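IAA acetyltransferase (Bacillus cereus ATCC 14579, PDB 1Y9K) probably transfers an acetyl group to an amine, as a member of the GNAT family of N-acetyltransferases. Local coordinates at residues Val69-His72 with Leu73-Lys76; Val107-Leu110 with Ala111-Lys115. All coordinates share one frame; numbering follows the deposited sequence.

Interaction 1: residues Val69-His72 with Leu73-Lys76; sequences VAEH and LQGK
Gln-74 reaches back along the chain and closes its side chain onto the backbone oxygen of Val-69. Its CB sits by Glu-71 O, and CG passes 3.4 Å from Ala-70 O while also packing on Val-69 CG1, the two side chains sliding past each other in opposite directions. The chain then runs on extended (chi2 169°), bringing CD near Glu-71 CA and delivering NE2 to Val-69 O at 2.9 Å with an N-H...O angle of 160°. The oxygen lies close to the plane of the amide, but NE2 approaches it from above the carbonyl plane. This is the turn between strand 61-69 and helix 78-92 of the GNAT fold, the segment where family members carry the Q/RxxGxG/A motif that receives the acetyl-CoA pyrophosphate; the sequence from Gln-74 on fits that pattern. Two backbone bonds tighten it: Leu-73 N to Ala-70 O at 3.0 Å, and a weak one, Gln-74 N to Glu-71 O. Leu-73 CG lies over one face of the His-72 ring, 3.7 Å from its centroid, a CH-pi contact between neighbours that point the same way. Val-69 and Leu-73 both also touch Ile-78 of helix 78-92.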
loop_
_atom_site.group_PDB
_atom_site.type_symbol
_atom_site.label_atom_id
_atom_site.label_comp_id
_atom_site.label_asym_id
_atom_site.label_seq_id
_atom_site.Cartn_x
_atom_site.Cartn_y
_atom_site.Cartn_z
ATOM N N VAL A 69 2.277 7.512 -2.882
ATOM C CA VAL A 69 2.308 8.468 -3.976
ATOM C C VAL A 69 3.055 9.703 -3.457
ATOM O O VAL A 69 2.924 10.058 -2.280
ATOM C CB VAL A 69 0.868 8.830 -4.443
ATOM C CG1 VAL A 69 0.877 9.961 -5.480
ATOM C CG2 VAL A 69 0.155 7.592 -5.013
ATOM N N ALA A 70 3.859 10.326 -4.319
ATOM C CA ALA A 70 4.581 11.543 -3.971
ATOM C C ALA A 70 3.597 12.575 -3.445
ATOM O O ALA A 70 2.510 12.734 -4.006
ATOM C CB ALA A 70 5.362 12.086 -5.183
ATOM N N GLU A 71 3.983 13.252 -2.358
ATOM C CA GLU A 71 3.109 14.195 -1.645
ATOM C C GLU A 71 2.489 15.251 -2.558
ATOM O O GLU A 71 1.286 15.486 -2.496
ATOM C CB GLU A 71 3.858 14.882 -0.491
ATOM C CG GLU A 71 4.043 14.018 0.769
ATOM C CD GLU A 71 5.196 14.504 1.679
ATOM O OE1 GLU A 71 6.376 14.579 1.206
ATOM O OE2 GLU A 71 4.916 14.795 2.870
ATOM N N HIS A 72 3.309 15.865 -3.408
ATOM C CA HIS A 72 2.862 16.950 -4.282
ATOM C C HIS A 72 1.932 16.490 -5.418
ATOM O O HIS A 72 1.295 17.317 -6.083
ATOM C CB HIS A 72 4.067 17.713 -4.846
ATOM C CG HIS A 72 4.867 16.941 -5.851
ATOM N ND1 HIS A 72 5.639 15.852 -5.512
ATOM C CD2 HIS A 72 5.035 17.119 -7.182
ATOM C CE1 HIS A 72 6.239 15.382 -6.593
ATOM N NE2 HIS A 72 5.887 16.133 -7.622
ATOM N N LEU A 73 1.854 15.176 -5.632
ATOM C CA LEU A 73 1.054 14.619 -6.723
ATOM C C LEU A 73 -0.203 13.888 -6.254
ATOM O O LEU A 73 -0.932 13.338 -7.079
ATOM C CB LEU A 73 1.903 13.690 -7.597
ATOM C CG LEU A 73 3.072 14.268 -8.397
ATOM C CD1 LEU A 73 3.562 13.228 -9.379
ATOM C CD2 LEU A 73 2.689 15.550 -9.141
ATOM N N GLN A 74 -0.459 13.886 -4.943
ATOM C CA GLN A 74 -1.601 13.140 -4.371
ATOM C C GLN A 74 -2.968 13.730 -4.752
ATOM O O GLN A 74 -3.086 14.924 -5.048
ATOM C CB GLN A 74 -1.462 12.977 -2.847
ATOM C CG GLN A 74 -0.426 11.923 -2.430
ATOM C CD GLN A 74 -0.096 11.943 -0.939
ATOM O OE1 GLN A 74 -0.764 12.608 -0.149
ATOM N NE2 GLN A 74 0.945 11.207 -0.552
ATOM N N GLY A 75 -3.990 12.874 -4.762
ATOM C CA GLY A 75 -5.320 13.249 -5.251
ATOM C C GLY A 75 -5.337 13.655 -6.718
ATOM O O GLY A 75 -6.056 14.576 -7.100
ATOM N N LYS A 76 -4.536 12.979 -7.541
ATOM C CA LYS A 76 -4.524 13.226 -8.989
ATOM C C LYS A 76 -4.900 11.971 -9.781
ATOM O O LYS A 76 -4.948 11.995 -11.015
ATOM C CB LYS A 76 -3.175 13.790 -9.447
ATOM C CG LYS A 76 -3.000 15.266 -9.098
ATOM C CD LYS A 76 -1.597 15.764 -9.389
ATOM C CE LYS A 76 -1.317 17.078 -8.658
ATOM N NZ LYS A 76 -1.893 18.272 -9.348
#

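Interaction 2: residues Val107-Leu110 with Ala111-Lys115; sequences VSQL and ALYQK
A run of i to i+4 contacts within one alpha helix, 107-115, makes up this interaction, and its side chains divide between solvent on one side and the sheet and helix 78-92 of the GNAT fold on the other. Four successive backbone bonds tie residues 107-110 to the next turn. Ala-111 N meets Val-107 O at 3.0 Å and Leu-112 N meets Ser-108 O at 3.1 Å. The straightest is Tyr-113 N to Gln-109 O, 2.8 Å with an N-H...O angle of 178°, while Gln-114 N to Leu-110 O is longer at 3.3 Å.

Gln-109 and Tyr-113 carry the side-chain part. They lie side by side and point the same way, with the amide and ring planes turned 50° from each other. With Tyr-113 CG beside its own backbone N (chi1 -62°), the ring lies back along the preceding turn, so that one face looks onto Gln-109 O, which sits 3.2 Å above the ring plane and toward its rim. The same oxygen accepts the Tyr-113 N-H, so one carbonyl meets both the backbone and the ring face of Tyr-113. Further out, Gln-109 CB packs on Tyr-113 CE2 at 3.9 Å, and Gln-109 NE2 makes a close approach of 3.5 Å to Tyr-113 OH; the weak hydrogen bond of that amide nitrogen goes to Thr-102 OG1.

Tyr-113 is buried and touches Val-100 and Thr-102 of strand 97-103, Leu-83 of helix 78-92 and Leu-149 of strand 141-152; Leu-110 packs on Thr-102 and Ile-147, and Leu-112 meets helix 78-92 through Lys-80 and Leu-83.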
loop_
_atom_site.group_PDB
_atom_site.type_symbol
_atom_site.label_atom_id
_atom_site.label_comp_id
_atom_site.label_asym_id
_atom_site.label_seq_id
_atom_site.Cartn_x
_atom_site.Cartn_y
_atom_site.Cartn_z
ATOM N N VAL A 107 -8.535 8.234 6.581
ATOM C CA VAL A 107 -9.914 8.209 6.092
ATOM C C VAL A 107 -10.031 8.372 4.573
ATOM O O VAL A 107 -10.902 7.760 3.947
ATOM C CB VAL A 107 -10.800 9.240 6.834
ATOM C CG1 VAL A 107 -12.197 9.237 6.261
ATOM C CG2 VAL A 107 -10.858 8.900 8.324
ATOM N N SER A 108 -9.153 9.183 3.990
ATOM C CA SER A 108 -9.105 9.348 2.540
ATOM C C SER A 108 -8.695 8.050 1.815
ATOM O O SER A 108 -9.203 7.755 0.727
ATOM C CB SER A 108 -8.188 10.519 2.150
ATOM O OG SER A 108 -7.545 10.261 0.905
ATOM N N GLN A 109 -7.786 7.288 2.416
ATOM C CA GLN A 109 -7.443 5.956 1.906
ATOM C C GLN A 109 -8.586 4.961 2.080
ATOM O O GLN A 109 -8.857 4.165 1.177
ATOM C CB GLN A 109 -6.169 5.409 2.562
ATOM C CG GLN A 109 -4.973 6.330 2.420
ATOM C CD GLN A 109 -3.650 5.617 2.569
ATOM O OE1 GLN A 109 -2.691 5.918 1.846
ATOM N NE2 GLN A 109 -3.579 4.664 3.498
ATOM N N LEU A 110 -9.249 5.011 3.239
ATOM C CA LEU A 110 -10.459 4.210 3.477
ATOM C C LEU A 110 -11.533 4.390 2.389
ATOM O O LEU A 110 -12.096 3.405 1.917
ATOM C CB LEU A 110 -11.063 4.489 4.857
ATOM C CG LEU A 110 -10.338 4.001 6.113
ATOM C CD1 LEU A 110 -11.075 4.475 7.373
ATOM C CD2 LEU A 110 -10.189 2.491 6.106
ATOM N N ALA A 111 -11.813 5.638 2.007
ATOM C CA ALA A 111 -12.737 5.921 0.903
ATOM C C ALA A 111 -12.215 5.382 -0.433
ATOM O O ALA A 111 -12.968 4.738 -1.172
ATOM C CB ALA A 111 -13.031 7.424 0.796
ATOM N N LEU A 112 -10.939 5.648 -0.731
ATOM C CA LEU A 112 -10.300 5.182 -1.966
ATOM C C LEU A 112 -10.379 3.657 -2.136
ATOM O O LEU A 112 -10.864 3.168 -3.154
ATOM C CB LEU A 112 -8.841 5.652 -2.044
ATOM C CG LEU A 112 -8.044 5.252 -3.302
ATOM C CD1 LEU A 112 -8.579 5.972 -4.544
ATOM C CD2 LEU A 112 -6.540 5.497 -3.134
ATOM N N TYR A 113 -9.905 2.918 -1.135
ATOM C CA TYR A 113 -9.923 1.458 -1.171
ATOM C C TYR A 113 -11.313 0.898 -1.420
ATOM O O TYR A 113 -11.483 0.002 -2.251
ATOM C CB TYR A 113 -9.329 0.866 0.117
ATOM C CG TYR A 113 -7.871 1.224 0.352
ATOM C CD1 TYR A 113 -7.024 1.535 -0.714
ATOM C CD2 TYR A 113 -7.335 1.228 1.633
ATOM C CE1 TYR A 113 -5.670 1.874 -0.500
ATOM C CE2 TYR A 113 -5.992 1.555 1.861
ATOM C CZ TYR A 113 -5.169 1.878 0.788
ATOM O OH TYR A 113 -3.855 2.202 1.002
ATOM N N GLN A 114 -12.309 1.441 -0.719
ATOM C CA GLN A 114 -13.685 0.968 -0.857
ATOM C C GLN A 114 -14.286 1.289 -2.234
ATOM O O GLN A 114 -15.005 0.466 -2.811
ATOM C CB GLN A 114 -14.562 1.530 0.257
ATOM C CG GLN A 114 -14.188 1.071 1.644
ATOM C CD GLN A 114 -15.145 1.593 2.685
ATOM O OE1 GLN A 114 -14.939 2.667 3.263
ATOM N NE2 GLN A 114 -16.220 0.857 2.907
ATOM N N LYS A 115 -13.987 2.486 -2.749
ATOM C CA LYS A 115 -14.375 2.879 -4.110
ATOM C C LYS A 115 -13.797 1.905 -5.123
ATOM O O LYS A 115 -14.408 1.632 -6.140
ATOM C CB LYS A 115 -13.892 4.298 -4.439
ATOM C CG LYS A 115 -14.694 5.407 -3.785
ATOM C CD LYS A 115 -14.261 6.785 -4.279
ATOM C CE LYS A 115 -14.859 7.907 -3.411
ATOM N NZ LYS A 115 -14.909 9.228 -4.124
#

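Both interactions are local and lie mostly at the surface, their centres 15 Å apart and their nearest atoms about 7 Å apart without touching. Helix 78-92 is common to them: both touch its first turns, interaction 1 at Ile-78 and Leu-82, interaction 2 at Lys-80 and Leu-83. Their partners in the sheet differ, strand 48-56 for residues 69-76 and strands 97-103 and 141-152 for residues 107-115. The irregular turn relies on a side-chain amide bonded to the backbone alongside short-range backbone bonds; the regular helix is held by successive i to i+4 backbone bonds, and Tyr-113 is its one buried residue.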